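PDB 2HC9: leucine aminopeptidase 1 from Caenorhabditis elegans, which cleaves single amino acids, preferably leucine, from the N-termini of peptides using two zinc ions per subunit, and probably serves as a digestive enzyme. Local coordinates for residues Met282-Gln296 with Gly472-Val486. The protein carries 1 engineered substitution. Numbering follows the deposited sequence.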
loop_
_atom_site.group_PDB
_atom_site.type_symbol
_atom_site.label_atom_id
_atom_site.label_comp_id
_atom_site.label_asym_id
_atom_site.label_seq_id
_atom_site.Cartn_x
_atom_site.Cartn_y
_atom_site.Cartn_z
ATOM N N MET A 282 -33.607 -2.732 -15.225
ATOM C CA MET A 282 -34.176 -2.791 -16.591
ATOM C C MET A 282 -35.358 -3.772 -16.655
ATOM O O MET A 282 -36.405 -3.464 -17.244
ATOM C CB MET A 282 -33.112 -3.184 -17.639
ATOM C CG MET A 282 -32.039 -2.079 -17.895
ATOM S SD MET A 282 -32.774 -0.435 -18.102
ATOM C CE MET A 282 -31.858 0.231 -19.504
ATOM N N LEU A 283 -35.182 -4.942 -16.046
ATOM C CA LEU A 283 -36.257 -5.948 -15.965
ATOM C C LEU A 283 -37.516 -5.376 -15.323
ATOM O O LEU A 283 -38.644 -5.569 -15.828
ATOM C CB LEU A 283 -35.769 -7.143 -15.128
ATOM C CG LEU A 283 -36.815 -8.236 -14.861
ATOM C CD1 LEU A 283 -37.266 -8.816 -16.207
ATOM C CD2 LEU A 283 -36.309 -9.303 -13.885
ATOM N N GLU A 284 -37.346 -4.684 -14.195
ATOM C CA GLU A 284 -38.502 -4.166 -13.465
ATOM C C GLU A 284 -39.101 -2.916 -14.072
ATOM O O GLU A 284 -40.307 -2.686 -13.949
ATOM C CB GLU A 284 -38.186 -3.982 -11.972
ATOM C CG GLU A 284 -37.722 -5.299 -11.297
ATOM C CD GLU A 284 -38.813 -6.380 -11.257
ATOM O OE1 GLU A 284 -40.009 -6.020 -11.259
ATOM O OE2 GLU A 284 -38.455 -7.582 -11.179
ATOM N N ALA A 285 -38.278 -2.123 -14.764
ATOM C CA ALA A 285 -38.813 -1.054 -15.637
ATOM C C ALA A 285 -39.679 -1.610 -16.760
ATOM O O ALA A 285 -40.751 -1.082 -17.026
ATOM C CB ALA A 285 -37.681 -0.191 -16.245
ATOM N N TYR A 286 -39.182 -2.640 -17.440
ATOM C CA TYR A 286 -39.910 -3.289 -18.522
ATOM C C TYR A 286 -41.255 -3.774 -17.984
ATOM O O TYR A 286 -42.292 -3.552 -18.604
ATOM C CB TYR A 286 -39.079 -4.464 -19.043
ATOM C CG TYR A 286 -39.727 -5.317 -20.121
ATOM C CD1 TYR A 286 -39.559 -4.998 -21.470
ATOM C CD2 TYR A 286 -40.493 -6.454 -19.788
ATOM C CE1 TYR A 286 -40.115 -5.764 -22.463
ATOM C CE2 TYR A 286 -41.060 -7.253 -20.794
ATOM C CZ TYR A 286 -40.855 -6.900 -22.126
ATOM O OH TYR A 286 -41.398 -7.652 -23.140
ATOM N N SER A 287 -41.221 -4.441 -16.835
ATOM C CA SER A 287 -42.441 -4.937 -16.203
ATOM C C SER A 287 -43.469 -3.816 -15.956
ATOM O O SER A 287 -44.637 -3.934 -16.347
ATOM C CB SER A 287 -42.106 -5.651 -14.901
ATOM O OG SER A 287 -43.286 -6.069 -14.214
ATOM N N ALA A 288 -43.037 -2.730 -15.332
ATOM C CA ALA A 288 -43.971 -1.612 -15.023
ATOM C C ALA A 288 -44.571 -0.989 -16.308
ATOM O O ALA A 288 -45.769 -0.688 -16.368
ATOM C CB ALA A 288 -43.253 -0.542 -14.191
ATOM N N LEU A 289 -43.747 -0.815 -17.344
ATOM C CA LEU A 289 -44.208 -0.205 -18.595
ATOM C C LEU A 289 -45.192 -1.123 -19.322
ATOM O O LEU A 289 -46.204 -0.664 -19.844
ATOM C CB LEU A 289 -43.024 0.101 -19.517
ATOM C CG LEU A 289 -42.131 1.267 -19.019
ATOM C CD1 LEU A 289 -40.764 1.312 -19.771
ATOM C CD2 LEU A 289 -42.847 2.613 -19.117
ATOM N N VAL A 290 -44.861 -2.407 -19.402
ATOM C CA VAL A 290 -45.672 -3.348 -20.196
ATOM C C VAL A 290 -47.025 -3.603 -19.514
ATOM O O VAL A 290 -48.021 -3.911 -20.180
ATOM C CB VAL A 290 -44.882 -4.660 -20.540
ATOM C CG1 VAL A 290 -45.807 -5.721 -21.189
ATOM C CG2 VAL A 290 -43.754 -4.321 -21.534
ATOM N N LYS A 291 -47.073 -3.420 -18.194
ATOM C CA LYS A 291 -48.335 -3.550 -17.459
ATOM C C LYS A 291 -49.322 -2.447 -17.805
ATOM O O LYS A 291 -50.517 -2.538 -17.475
ATOM C CB LYS A 291 -48.084 -3.575 -15.951
ATOM C CG LYS A 291 -47.471 -4.876 -15.454
ATOM C CD LYS A 291 -47.069 -4.725 -13.992
ATOM C CE LYS A 291 -46.600 -6.054 -13.416
ATOM N NZ LYS A 291 -47.740 -6.998 -13.295
ATOM N N HIS A 292 -48.837 -1.405 -18.468
ATOM C CA HIS A 292 -49.684 -0.248 -18.691
ATOM C C HIS A 292 -49.815 0.167 -20.149
ATOM O O HIS A 292 -49.733 1.345 -20.484
ATOM C CB HIS A 292 -49.297 0.872 -17.733
ATOM C CG HIS A 292 -49.610 0.535 -16.309
ATOM N ND1 HIS A 292 -50.846 0.774 -15.753
ATOM C CD2 HIS A 292 -48.881 -0.093 -15.356
ATOM C CE1 HIS A 292 -50.864 0.320 -14.511
ATOM N NE2 HIS A 292 -49.682 -0.209 -14.243
ATOM N N GLY A 293 -50.067 -0.819 -21.002
ATOM C CA GLY A 293 -50.478 -0.561 -22.370
ATOM C C GLY A 293 -49.384 0.102 -23.194
ATOM O O GLY A 293 -49.644 1.033 -23.954
ATOM N N PHE A 294 -48.154 -0.367 -23.036
ATOM C CA PHE A 294 -47.021 0.268 -23.712
ATOM C C PHE A 294 -47.127 0.118 -25.239
ATOM O O PHE A 294 -47.191 -1.001 -25.779
ATOM C CB PHE A 294 -45.691 -0.327 -23.241
ATOM C CG PHE A 294 -44.486 0.513 -23.610
ATOM C CD1 PHE A 294 -44.139 1.634 -22.841
ATOM C CD2 PHE A 294 -43.678 0.162 -24.695
ATOM C CE1 PHE A 294 -43.011 2.419 -23.172
ATOM C CE2 PHE A 294 -42.556 0.932 -25.028
ATOM C CZ PHE A 294 -42.228 2.062 -24.265
ATOM N N SER A 295 -47.131 1.255 -25.917
ATOM C CA SER A 295 -47.628 1.333 -27.286
ATOM C C SER A 295 -46.520 1.109 -28.329
ATOM O O SER A 295 -46.805 1.018 -29.524
ATOM C CB SER A 295 -48.287 2.690 -27.529
ATOM O OG SER A 295 -47.314 3.720 -27.529
ATOM N N GLN A 296 -45.262 1.060 -27.882
ATOM C CA GLN A 296 -44.133 0.892 -28.803
ATOM C C GLN A 296 -43.480 -0.460 -28.616
ATOM O O GLN A 296 -43.745 -1.157 -27.652
ATOM C CB GLN A 296 -43.117 2.017 -28.609
ATOM C CG GLN A 296 -43.727 3.390 -28.704
ATOM C CD GLN A 296 -44.308 3.666 -30.080
ATOM O OE1 GLN A 296 -43.663 3.409 -31.103
ATOM N NE2 GLN A 296 -45.552 4.156 -30.113
ATOM N N GLY A 472 -34.152 2.807 -11.268
ATOM C CA GLY A 472 -34.329 2.409 -12.663
ATOM C C GLY A 472 -35.800 2.413 -13.093
ATOM O O GLY A 472 -36.137 3.097 -14.041
ATOM N N PRO A 473 -36.674 1.639 -12.406
ATOM C CA PRO A 473 -38.110 1.668 -12.768
ATOM C C PRO A 473 -38.749 3.069 -12.755
ATOM O O PRO A 473 -39.505 3.403 -13.671
ATOM C CB PRO A 473 -38.765 0.755 -11.720
ATOM C CG PRO A 473 -37.626 -0.241 -11.345
ATOM C CD PRO A 473 -36.371 0.611 -11.377
ATOM N N ALA A 474 -38.436 3.890 -11.763
ATOM C CA ALA A 474 -39.044 5.228 -11.714
ATOM C C ALA A 474 -38.511 6.067 -12.878
ATOM O O ALA A 474 -39.284 6.716 -13.573
ATOM C CB ALA A 474 -38.788 5.911 -10.365
ATOM N N LEU A 475 -37.197 6.046 -13.092
ATOM C CA LEU A 475 -36.579 6.782 -14.214
ATOM C C LEU A 475 -37.220 6.427 -15.556
ATOM O O LEU A 475 -37.629 7.313 -16.307
ATOM C CB LEU A 475 -35.079 6.439 -14.311
ATOM C CG LEU A 475 -34.368 7.171 -15.452
ATOM C CD1 LEU A 475 -34.468 8.732 -15.293
ATOM C CD2 LEU A 475 -32.893 6.737 -15.459
ATOM N N PHE A 476 -37.301 5.134 -15.870
ATOM C CA PHE A 476 -37.820 4.753 -17.180
ATOM C C PHE A 476 -39.327 4.875 -17.314
ATOM O O PHE A 476 -39.837 5.052 -18.404
ATOM C CB PHE A 476 -37.316 3.385 -17.626
ATOM C CG PHE A 476 -35.891 3.426 -18.080
ATOM C CD1 PHE A 476 -35.578 3.908 -19.346
ATOM C CD2 PHE A 476 -34.859 3.080 -17.211
ATOM C CE1 PHE A 476 -34.238 4.014 -19.768
ATOM C CE2 PHE A 476 -33.518 3.158 -17.624
ATOM C CZ PHE A 476 -33.211 3.635 -18.905
ATOM N N SER A 477 -40.029 4.798 -16.194
ATOM C CA SER A 477 -41.465 5.082 -16.207
ATOM C C SER A 477 -41.726 6.516 -16.615
ATOM O O SER A 477 -42.618 6.768 -17.412
ATOM C CB SER A 477 -42.071 4.821 -14.828
ATOM O OG SER A 477 -42.091 3.426 -14.637
ATOM N N THR A 478 -40.941 7.451 -16.079
ATOM C CA THR A 478 -41.114 8.872 -16.439
ATOM C C THR A 478 -40.564 9.143 -17.820
ATOM O O THR A 478 -41.165 9.895 -18.577
ATOM C CB THR A 478 -40.533 9.934 -15.427
ATOM O OG1 THR A 478 -39.122 9.755 -15.235
ATOM C CG2 THR A 478 -41.270 9.903 -14.078
ATOM N N LEU A 479 -39.439 8.529 -18.168
ATOM C CA LEU A 479 -38.847 8.759 -19.500
ATOM C C LEU A 479 -39.727 8.240 -20.654
ATOM O O LEU A 479 -39.920 8.937 -21.678
ATOM C CB LEU A 479 -37.443 8.129 -19.588
ATOM C CG LEU A 479 -36.701 8.328 -20.928
ATOM C CD1 LEU A 479 -36.405 9.815 -21.122
ATOM C CD2 LEU A 479 -35.399 7.530 -20.899
ATOM N N LEU A 480 -40.254 7.030 -20.484
ATOM C CA LEU A 480 -40.974 6.343 -21.557
ATOM C C LEU A 480 -42.483 6.243 -21.286
ATOM O O LEU A 480 -43.222 5.631 -22.060
ATOM C CB LEU A 480 -40.398 4.949 -21.790
ATOM C CG LEU A 480 -38.880 4.862 -22.061
ATOM C CD1 LEU A 480 -38.447 3.404 -22.171
ATOM C CD2 LEU A 480 -38.583 5.597 -23.395
ATOM N N GLY A 481 -42.929 6.841 -20.186
ATOM C CA GLY A 481 -44.342 6.766 -19.775
ATOM C C GLY A 481 -45.338 7.420 -20.723
ATOM O O GLY A 481 -46.526 7.109 -20.675
ATOM N N LYS A 482 -44.867 8.298 -21.602
ATOM C CA LYS A 482 -45.743 8.894 -22.639
ATOM C C LYS A 482 -46.322 7.835 -23.594
ATOM O O LYS A 482 -47.307 8.086 -24.266
ATOM C CB LYS A 482 -44.999 9.973 -23.441
ATOM C CG LYS A 482 -43.863 9.413 -24.308
ATOM C CD LYS A 482 -42.901 10.492 -24.760
ATOM C CE LYS A 482 -43.086 10.777 -26.233
ATOM N NZ LYS A 482 -42.021 11.683 -26.771
ATOM N N TYR A 483 -45.709 6.651 -23.644
ATOM C CA TYR A 483 -46.200 5.555 -24.474
ATOM C C TYR A 483 -47.141 4.594 -23.740
ATOM O O TYR A 483 -47.578 3.591 -24.319
ATOM C CB TYR A 483 -45.044 4.763 -25.049
ATOM C CG TYR A 483 -44.054 5.587 -25.836
ATOM C CD1 TYR A 483 -44.446 6.281 -26.986
ATOM C CD2 TYR A 483 -42.717 5.642 -25.454
ATOM C CE1 TYR A 483 -43.512 7.045 -27.729
ATOM C CE2 TYR A 483 -41.784 6.387 -26.188
ATOM C CZ TYR A 483 -42.192 7.077 -27.320
ATOM O OH TYR A 483 -41.262 7.813 -28.041
ATOM N N THR A 484 -47.417 4.889 -22.471
ATOM C CA THR A 484 -48.370 4.107 -21.677
ATOM C C THR A 484 -49.740 4.773 -21.657
ATOM O O THR A 484 -49.916 5.901 -22.154
ATOM C CB THR A 484 -47.925 3.971 -20.207
ATOM O OG1 THR A 484 -48.052 5.241 -19.557
ATOM C CG2 THR A 484 -46.468 3.472 -20.119
ATOM N N SER A 485 -50.698 4.077 -21.037
ATOM C CA SER A 485 -52.019 4.621 -20.818
ATOM C C SER A 485 -52.133 5.421 -19.536
ATOM O O SER A 485 -53.241 5.821 -19.185
ATOM C CB SER A 485 -53.062 3.494 -20.785
ATOM O OG SER A 485 -52.763 2.557 -19.760
ATOM N N VAL A 486 -51.024 5.655 -18.822
ATOM C CA VAL A 486 -51.131 6.215 -17.471
ATOM C C VAL A 486 -51.270 7.736 -17.511
ATOM O O VAL A 486 -50.367 8.411 -17.983
ATOM C CB VAL A 486 -49.914 5.828 -16.583
ATOM C CG1 VAL A 486 -50.154 6.281 -15.140
ATOM C CG2 VAL A 486 -49.695 4.302 -16.609
#
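Y483 is sandwiched: CG of Q296 lies over one face of its ring, 3.7 Å from the centroid, and the aliphatic part of K482 covers the opposite face. The Y483 ring in turn sends its edge toward the face of F294 in an offset edge-to-face pair, planes at 76°, while its own CB sits over that same F294 ring; O of L480 and CG2 of T484 meet the F294 edge. F294 turns its CG away from its own N (chi1 -165°), which brings CE1 to 3.6 Å from CB of Y483. Q296 OE1 is held by E245 N and T244 OG1, and its NE2 donates to S295 OG; an alanine here would probably bare that face of Y483 and leave the N-H of E245 without its acceptor. Two backbone bonds tie the segments together past the helices: S485 N to O of H292 (2.9 Å) and S295 N to O of Y483. L289 puts CD1 against CD1 of L480 and CD2 against CG2 of T484, both at 3.9 Å, and SD of M282 approaches the F476 ring obliquely, a Met-aromatic contact. The axes of 282-290 and 473-480 cross at -43°; helix 157-178 touches E284, P473 and V486, helix 383-396 packs on A474, T478 and L479, and strand 232-238 lies against L283, Y286 and V290.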